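Local coordinates for protein phosphotransferase ChpT (Brucella abortus, PDB 4QPK) that acts as a homodimeric histidine phosphotransferase in the phosphorelay that controls cell growth, division and survival of Brucella abortus inside mammalian host cells, at residues B[106-110]-B[111-115]; B[56-59]-B[60-64]; B[140-144]-B[145-149]. One frame throughout, in Å; residues are numbered along the deposited sequence.

Interaction 1: residues B[106-110]-B[111-115]. With PO4 (phosphate ion), chain G.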
loop_
_atom_site.group_PDB
_atom_site.type_symbol
_atom_site.label_atom_id
_atom_site.label_comp_id
_atom_site.label_asym_id
_atom_site.label_seq_id
_atom_site.Cartn_x
_atom_site.Cartn_y
_atom_site.Cartn_z
ATOM N N ALA B 106 9.251 6.211 0.121
ATOM C CA ALA B 106 10.565 5.618 0.391
ATOM C C ALA B 106 11.683 6.152 -0.482
ATOM O O ALA B 106 11.441 6.680 -1.575
ATOM C CB ALA B 106 10.497 4.139 0.247
ATOM N N GLY B 107 12.911 5.988 0.017
ATOM C CA GLY B 107 14.111 6.410 -0.684
ATOM C C GLY B 107 14.348 7.897 -0.514
ATOM O O GLY B 107 15.121 8.510 -1.248
ATOM N N SER B 108 13.682 8.486 0.468
ATOM C CA SER B 108 13.709 9.927 0.594
ATOM C C SER B 108 13.487 10.341 2.060
ATOM O O SER B 108 12.751 9.672 2.800
ATOM C CB SER B 108 12.647 10.521 -0.337
ATOM O OG SER B 108 12.765 11.923 -0.456
ATOM N N ALA B 109 14.120 11.444 2.468
ATOM C CA ALA B 109 14.074 11.915 3.862
ATOM C C ALA B 109 13.038 12.989 4.326
ATOM O O ALA B 109 12.982 13.248 5.526
ATOM C CB ALA B 109 15.471 12.422 4.238
ATOM N N GLY B 110 12.223 13.610 3.468
ATOM C CA GLY B 110 12.107 13.337 2.052
ATOM C C GLY B 110 12.934 14.236 1.159
ATOM O O GLY B 110 14.142 14.110 1.075
ATOM N N VAL B 111 12.239 15.151 0.507
ATOM C CA VAL B 111 12.742 16.057 -0.517
ATOM C C VAL B 111 13.352 15.418 -1.786
ATOM O O VAL B 111 12.816 15.680 -2.852
ATOM C CB VAL B 111 13.770 17.026 0.091
ATOM C CG1 VAL B 111 14.351 17.929 -0.975
ATOM C CG2 VAL B 111 13.113 17.843 1.195
ATOM N N GLN B 112 14.398 14.578 -1.707
ATOM C CA GLN B 112 14.997 14.011 -2.939
ATOM C C GLN B 112 14.918 12.478 -3.058
ATOM O O GLN B 112 14.824 11.778 -2.051
ATOM C CB GLN B 112 16.463 14.418 -3.078
ATOM C CG GLN B 112 16.691 15.927 -3.170
ATOM C CD GLN B 112 18.159 16.283 -3.349
ATOM O OE1 GLN B 112 18.591 16.624 -4.449
ATOM N NE2 GLN B 112 18.925 16.202 -2.273
ATOM N N ILE B 113 15.001 11.981 -4.292
ATOM C CA ILE B 113 15.182 10.546 -4.567
ATOM C C ILE B 113 16.371 10.342 -5.517
ATOM O O ILE B 113 16.575 11.113 -6.462
ATOM C CB ILE B 113 13.898 9.903 -5.166
ATOM C CG1 ILE B 113 12.771 9.897 -4.118
ATOM C CG2 ILE B 113 14.166 8.467 -5.598
ATOM C CD1 ILE B 113 11.389 9.504 -4.680
ATOM N N ASP B 114 17.171 9.325 -5.224
ATOM C CA ASP B 114 18.298 8.908 -6.047
ATOM C C ASP B 114 17.763 8.106 -7.238
ATOM O O ASP B 114 17.097 7.095 -7.038
ATOM C CB ASP B 114 19.252 8.070 -5.182
ATOM C CG ASP B 114 20.567 7.734 -5.869
ATOM O OD1 ASP B 114 20.597 7.515 -7.087
ATOM O OD2 ASP B 114 21.599 7.708 -5.161
ATOM N N THR B 115 18.033 8.533 -8.472
ATOM C CA THR B 115 17.506 7.777 -9.621
ATOM C C THR B 115 18.165 6.399 -9.743
ATOM O O THR B 115 17.660 5.540 -10.465
ATOM C CB THR B 115 17.673 8.529 -10.986
ATOM O OG1 THR B 115 19.054 8.782 -11.257
ATOM C CG2 THR B 115 16.892 9.850 -10.978
HETATM P P PO4 G . 17.205 14.895 1.258
HETATM O O1 PO4 G . 18.157 15.811 0.506
HETATM O O2 PO4 G . 17.916 14.206 2.400
HETATM O O3 PO4 G . 16.106 15.758 1.830
HETATM O O4 PO4 G . 16.629 13.859 0.335
HETATM O O HOH W 1 16.580 7.457 -3.070
#

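Interaction 2: residues B[56-59]-B[60-64]. Unlike the reference sequence in segment 60-64: Ile62 (reference Val).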
loop_
_atom_site.group_PDB
_atom_site.type_symbol
_atom_site.label_atom_id
_atom_site.label_comp_id
_atom_site.label_asym_id
_atom_site.label_seq_id
_atom_site.Cartn_x
_atom_site.Cartn_y
_atom_site.Cartn_z
ATOM N N HIS B 56 -4.194 -4.948 -5.051
ATOM C CA HIS B 56 -4.651 -5.669 -6.225
ATOM C C HIS B 56 -3.477 -6.290 -6.981
ATOM O O HIS B 56 -3.584 -7.394 -7.515
ATOM C CB HIS B 56 -5.447 -4.744 -7.143
ATOM C CG HIS B 56 -5.825 -5.373 -8.447
ATOM N ND1 HIS B 56 -4.986 -5.379 -9.542
ATOM C CD2 HIS B 56 -6.954 -6.014 -8.834
ATOM C CE1 HIS B 56 -5.581 -6.000 -10.546
ATOM N NE2 HIS B 56 -6.779 -6.390 -10.144
ATOM N N ASP B 57 -2.369 -5.558 -7.043
ATOM C CA ASP B 57 -1.213 -6.000 -7.810
ATOM C C ASP B 57 -0.413 -7.126 -7.151
ATOM O O ASP B 57 0.468 -7.694 -7.790
ATOM C CB ASP B 57 -0.299 -4.813 -8.114
ATOM C CG ASP B 57 -0.893 -3.890 -9.162
ATOM O OD1 ASP B 57 -1.880 -4.295 -9.818
ATOM O OD2 ASP B 57 -0.378 -2.766 -9.330
ATOM N N ILE B 58 -0.638 -7.402 -5.868
ATOM C CA ILE B 58 0.090 -8.505 -5.228
ATOM C C ILE B 58 -0.763 -9.723 -4.831
ATOM O O ILE B 58 -0.233 -10.707 -4.305
ATOM C CB ILE B 58 0.883 -8.022 -3.998
ATOM C CG1 ILE B 58 -0.027 -7.339 -2.995
ATOM C CG2 ILE B 58 1.989 -7.067 -4.447
ATOM C CD1 ILE B 58 0.723 -6.892 -1.736
ATOM N N ILE B 59 -2.075 -9.634 -5.022
ATOM C CA ILE B 59 -2.976 -10.744 -4.715
ATOM C C ILE B 59 -2.582 -12.048 -5.410
ATOM O O ILE B 59 -2.571 -13.110 -4.781
ATOM C CB ILE B 59 -4.429 -10.379 -5.120
ATOM C CG1 ILE B 59 -5.044 -9.440 -4.088
ATOM C CG2 ILE B 59 -5.295 -11.636 -5.285
ATOM C CD1 ILE B 59 -6.390 -8.840 -4.530
ATOM N N SER B 60 -2.256 -11.976 -6.698
ATOM C CA SER B 60 -1.909 -13.186 -7.441
ATOM C C SER B 60 -0.577 -13.815 -7.005
ATOM O O SER B 60 -0.521 -15.023 -6.789
ATOM C CB SER B 60 -1.878 -12.898 -8.948
ATOM O OG SER B 60 -3.179 -12.646 -9.446
ATOM N N PRO B 61 0.508 -13.024 -6.904
ATOM C CA PRO B 61 1.738 -13.714 -6.470
ATOM C C PRO B 61 1.696 -14.202 -5.025
ATOM O O PRO B 61 2.236 -15.280 -4.743
ATOM C CB PRO B 61 2.834 -12.645 -6.655
ATOM C CG PRO B 61 2.135 -11.356 -6.710
ATOM C CD PRO B 61 0.788 -11.637 -7.328
ATOM N N ILE B 62 1.031 -13.477 -4.127
ATOM C CA ILE B 62 0.906 -13.995 -2.766
ATOM C C ILE B 62 -0.003 -15.242 -2.762
ATOM O O ILE B 62 0.272 -16.217 -2.068
ATOM C CB ILE B 62 0.404 -12.897 -1.803
ATOM C CG1 ILE B 62 1.538 -11.874 -1.610
ATOM C CG2 ILE B 62 0.003 -13.500 -0.454
ATOM C CD1 ILE B 62 1.145 -10.595 -0.881
ATOM N N GLY B 63 -1.057 -15.238 -3.573
ATOM C CA GLY B 63 -1.872 -16.438 -3.697
ATOM C C GLY B 63 -1.080 -17.626 -4.227
ATOM O O GLY B 63 -1.256 -18.749 -3.758
ATOM N N ALA B 64 -0.202 -17.381 -5.192
ATOM C CA ALA B 64 0.605 -18.467 -5.771
ATOM C C ALA B 64 1.590 -19.028 -4.754
ATOM O O ALA B 64 1.931 -20.211 -4.801
ATOM C CB ALA B 64 1.347 -17.999 -7.024
HETATM O O HOH W 2 -2.293 -9.704 -8.456
#

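Interaction 3: residues B[140-144]-B[145-149]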
loop_
_atom_site.group_PDB
_atom_site.type_symbol
_atom_site.label_atom_id
_atom_site.label_comp_id
_atom_site.label_asym_id
_atom_site.label_seq_id
_atom_site.Cartn_x
_atom_site.Cartn_y
_atom_site.Cartn_z
ATOM N N VAL B 140 21.359 10.473 -10.631
ATOM C CA VAL B 140 21.224 11.845 -10.152
ATOM C C VAL B 140 20.225 11.934 -8.994
ATOM O O VAL B 140 19.278 11.156 -8.935
ATOM C CB VAL B 140 20.778 12.781 -11.316
ATOM C CG1 VAL B 140 19.443 12.315 -11.900
ATOM C CG2 VAL B 140 20.690 14.218 -10.854
ATOM N N LEU B 141 20.451 12.854 -8.056
ATOM C CA LEU B 141 19.441 13.180 -7.057
ATOM C C LEU B 141 18.466 14.218 -7.607
ATOM O O LEU B 141 18.887 15.277 -8.059
ATOM C CB LEU B 141 20.102 13.697 -5.770
ATOM C CG LEU B 141 20.897 12.663 -4.975
ATOM C CD1 LEU B 141 21.766 13.351 -3.932
ATOM C CD2 LEU B 141 19.904 11.742 -4.273
ATOM N N LEU B 142 17.168 13.909 -7.578
ATOM C CA LEU B 142 16.130 14.819 -8.093
ATOM C C LEU B 142 15.032 14.990 -7.051
ATOM O O LEU B 142 14.931 14.166 -6.143
ATOM C CB LEU B 142 15.540 14.282 -9.405
ATOM C CG LEU B 142 16.452 14.255 -10.637
ATOM C CD1 LEU B 142 15.773 13.563 -11.814
ATOM C CD2 LEU B 142 16.892 15.679 -11.035
ATOM N N PRO B 143 14.213 16.062 -7.154
ATOM C CA PRO B 143 13.097 16.190 -6.207
ATOM C C PRO B 143 12.207 14.957 -6.252
ATOM O O PRO B 143 11.967 14.413 -7.336
ATOM C CB PRO B 143 12.359 17.444 -6.687
ATOM C CG PRO B 143 13.453 18.264 -7.340
ATOM C CD PRO B 143 14.335 17.246 -8.024
ATOM N N LYS B 144 11.742 14.527 -5.084
ATOM C CA LYS B 144 11.052 13.240 -4.968
ATOM C C LYS B 144 9.890 13.101 -5.933
ATOM O O LYS B 144 9.732 12.055 -6.547
ATOM C CB LYS B 144 10.574 13.007 -3.529
ATOM C CG LYS B 144 9.617 14.058 -2.978
ATOM C CD LYS B 144 9.263 13.796 -1.510
ATOM C CE LYS B 144 8.272 14.852 -1.006
ATOM N NZ LYS B 144 7.999 14.744 0.452
ATOM N N ASN B 145 9.083 14.147 -6.100
ATOM C CA ASN B 145 7.920 13.997 -6.959
ATOM C C ASN B 145 8.273 13.892 -8.446
ATOM O O ASN B 145 7.498 13.325 -9.222
ATOM C CB ASN B 145 6.931 15.130 -6.695
ATOM C CG ASN B 145 6.188 14.930 -5.388
ATOM O OD1 ASN B 145 5.972 13.792 -4.965
ATOM N ND2 ASN B 145 5.878 16.021 -4.699
ATOM N N LYS B 146 9.438 14.408 -8.845
ATOM C CA LYS B 146 9.877 14.216 -10.225
ATOM C C LYS B 146 10.272 12.753 -10.457
ATOM O O LYS B 146 9.971 12.173 -11.502
ATOM C CB LYS B 146 11.043 15.155 -10.559
ATOM C CG LYS B 146 10.645 16.636 -10.436
ATOM C CD LYS B 146 11.685 17.591 -11.057
ATOM C CE LYS B 146 11.296 19.042 -10.749
ATOM N NZ LYS B 146 12.315 20.014 -11.236
ATOM N N VAL B 147 10.928 12.140 -9.477
ATOM C CA VAL B 147 11.289 10.727 -9.634
ATOM C C VAL B 147 10.052 9.829 -9.525
ATOM O O VAL B 147 9.942 8.822 -10.232
ATOM C CB VAL B 147 12.341 10.284 -8.618
ATOM C CG1 VAL B 147 12.731 8.829 -8.894
ATOM C CG2 VAL B 147 13.600 11.178 -8.713
ATOM N N LYS B 148 9.107 10.187 -8.656
ATOM C CA LYS B 148 7.850 9.430 -8.611
ATOM C C LYS B 148 7.078 9.560 -9.937
ATOM O O LYS B 148 6.528 8.572 -10.433
ATOM C CB LYS B 148 6.996 9.879 -7.412
ATOM C CG LYS B 148 7.661 9.580 -6.058
ATOM C CD LYS B 148 6.774 9.978 -4.865
ATOM C CE LYS B 148 5.608 8.953 -4.703
ATOM N NZ LYS B 148 4.795 9.268 -3.503
ATOM N N LEU B 149 7.075 10.753 -10.533
ATOM C CA LEU B 149 6.466 10.934 -11.849
ATOM C C LEU B 149 7.115 9.977 -12.865
ATOM O O LEU B 149 6.421 9.280 -13.598
ATOM C CB LEU B 149 6.598 12.390 -12.315
ATOM C CG LEU B 149 6.269 12.618 -13.796
ATOM C CD1 LEU B 149 4.806 12.309 -14.073
ATOM C CD2 LEU B 149 6.608 14.070 -14.177
#

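Interaction 1: residues B[106-110]-B[111-115]
Gly110, whose carbonyl oxygen accepts a bond from Gln112, is joined to Ala109 by a cis peptide bond although it is no proline. The chain then folds back within three residues. Gln112 N donates to Gly110 O at 2.8 Å, the N-H...O angle is only 138°, and the donor stands above the carbonyl plane. With Val111 at phi/psi near 60/-59°, this is a classic gamma turn. The same N-H also serves a bound phosphate ion, probably from the crystallisation liquor, through Gln112 N to phosphate O4 at 3.1 Å. The Gln112 side chain runs extended beyond CG and brings its amide to the same anion, with NE2 to phosphate O1 at 2.9 Å. Two nitrogens of one residue thus hold the ion beside the turn.

On another flank, Ser108 packs its CB on Ile113 CG1 at 3.8 Å. Its hydroxyl donates to Gln112 O, but Ser108 OG is modelled too close to a neighbouring atom, so its exact place is doubtful. A water bridges the loop to the strand, donating to Gly107 O at 2.6 Å and accepting from Asp114 N at 2.9 Å. Asp114 OD1 then caps Gly116 N at the start of helix 115-126. The motif is thus a classic gamma turn at 110-112 leading into the short strand 112-114, which ends at a helix N-cap and pairs antiparallel with strand 141-143.

Interaction 2: residues B[56-59]-B[60-64]
Ile58 O accepts Ile62 N at 3.0 Å, with an N-H...O angle of 163°, and Ile59 O accepts Gly63 N at 2.9 Å, so regular helical bonding joins 56-59 to 60-64 on this flank. The two residues just before, Ser60 and Pro61, break the pattern. Pro61 has no N-H to give, its CD standing 4.0 Å from Asp57 O, and Ser60 N does not reach the turn before it. A water fills that break, donating to His56 O and accepting from Ser60 N at 2.9 Å. The result is a proline kink in helix 43-74.

The Pro61 ring rests against the preceding turn, with CD 3.3 Å from Ile58 O. Ile58 holds CG1 between its backbone N and carbonyl carbon (chi1 56°), and its branch runs alongside that of Ile62, pointing the same way, until the two CD1 atoms of Ile58 and Ile62 meet at 3.8 Å. This apolar flank faces the dimer core: Ile58 packs on Leu96 of its own chain and on Leu96 of the second subunit, and Ile62 packs on Ser93 of the second subunit.

The polar flank carries His56, the phosphorylated residue, here unmodified. Asp57 OD1 lies at the ring edge, in its plane, and takes a weak bond from His56 ND1 at 3.3 Å that is nearly straight (172°). Arg53 holds the other carboxylate oxygen, OD2, in a salt bridge, and the His56 ring also meets His211 edge-to-face. The ND1 contact, though weak, probably helps to orient the imidazole, and is consistent with NE2 receiving phosphate, as in histidine kinase DHp domains.

Interaction 3: residues B[140-144]-B[145-149]
Lys148 climbs back over the first turn of its helix, starting with CB 3.6 Å from Lys144 O. CG comes closer, 3.3 Å from Lys144 O, and CD leaves the same oxygen at 4.0 Å. There the chain bends (chi3 74°), and CE carries NZ off the turn to hydrogen bonds with Phe103 O, Gly104 O and Tyr217 OH, so three oxygens satisfy this ammonium group on a buried residue. Beneath the chain, Lys148 N donates to Lys144 O at 2.9 Å.

Pro143 stands at the N-cap. Its O receives Val147 N at 3.3 Å and also a weak bond from Lys146 N. The Lys146 chain crosses the proline ring at a slant, with Lys146 CD 4.0 Å from Pro143 CD, while Leu142 CB touches Val147 CG2 at 3.7 Å.

The axes of strand 141-143 and of the helical segment 145-149, part of helix 144-160, run at 95° to each other and come within 6.4 Å. Leu142 reaches strand 178-185 at Phe180, Val147 packs on Ile113 of strand 112-114, Asn145 on Leu221 of helix 213-225, and Lys148 on Ala48 of the second subunit.

In the fold
Along the chain the order is interaction 2, interaction 1, interaction 3. Interaction 2 sits in helix 43-74 of the N-terminal DHp domain, its centre about 27 Å from that of interaction 1 and about 28 Å from that of interaction 3. Interactions 1 and 3, with centres about 7 Å apart, share a two-stranded antiparallel sheet: probable hydrogen bonds run from Lys144 N to Val111 O (2.7 Å) and from Ile113 N to Leu142 O (2.9 Å). They therefore make one local unit, which interaction 1 enters from the loop after helix 78-102 and interaction 3 closes. Interactions 2 and 3, on opposite sides of the chain's centre, both pack on the second subunit, so the dimer interface extends beyond the phosphohistidine helix.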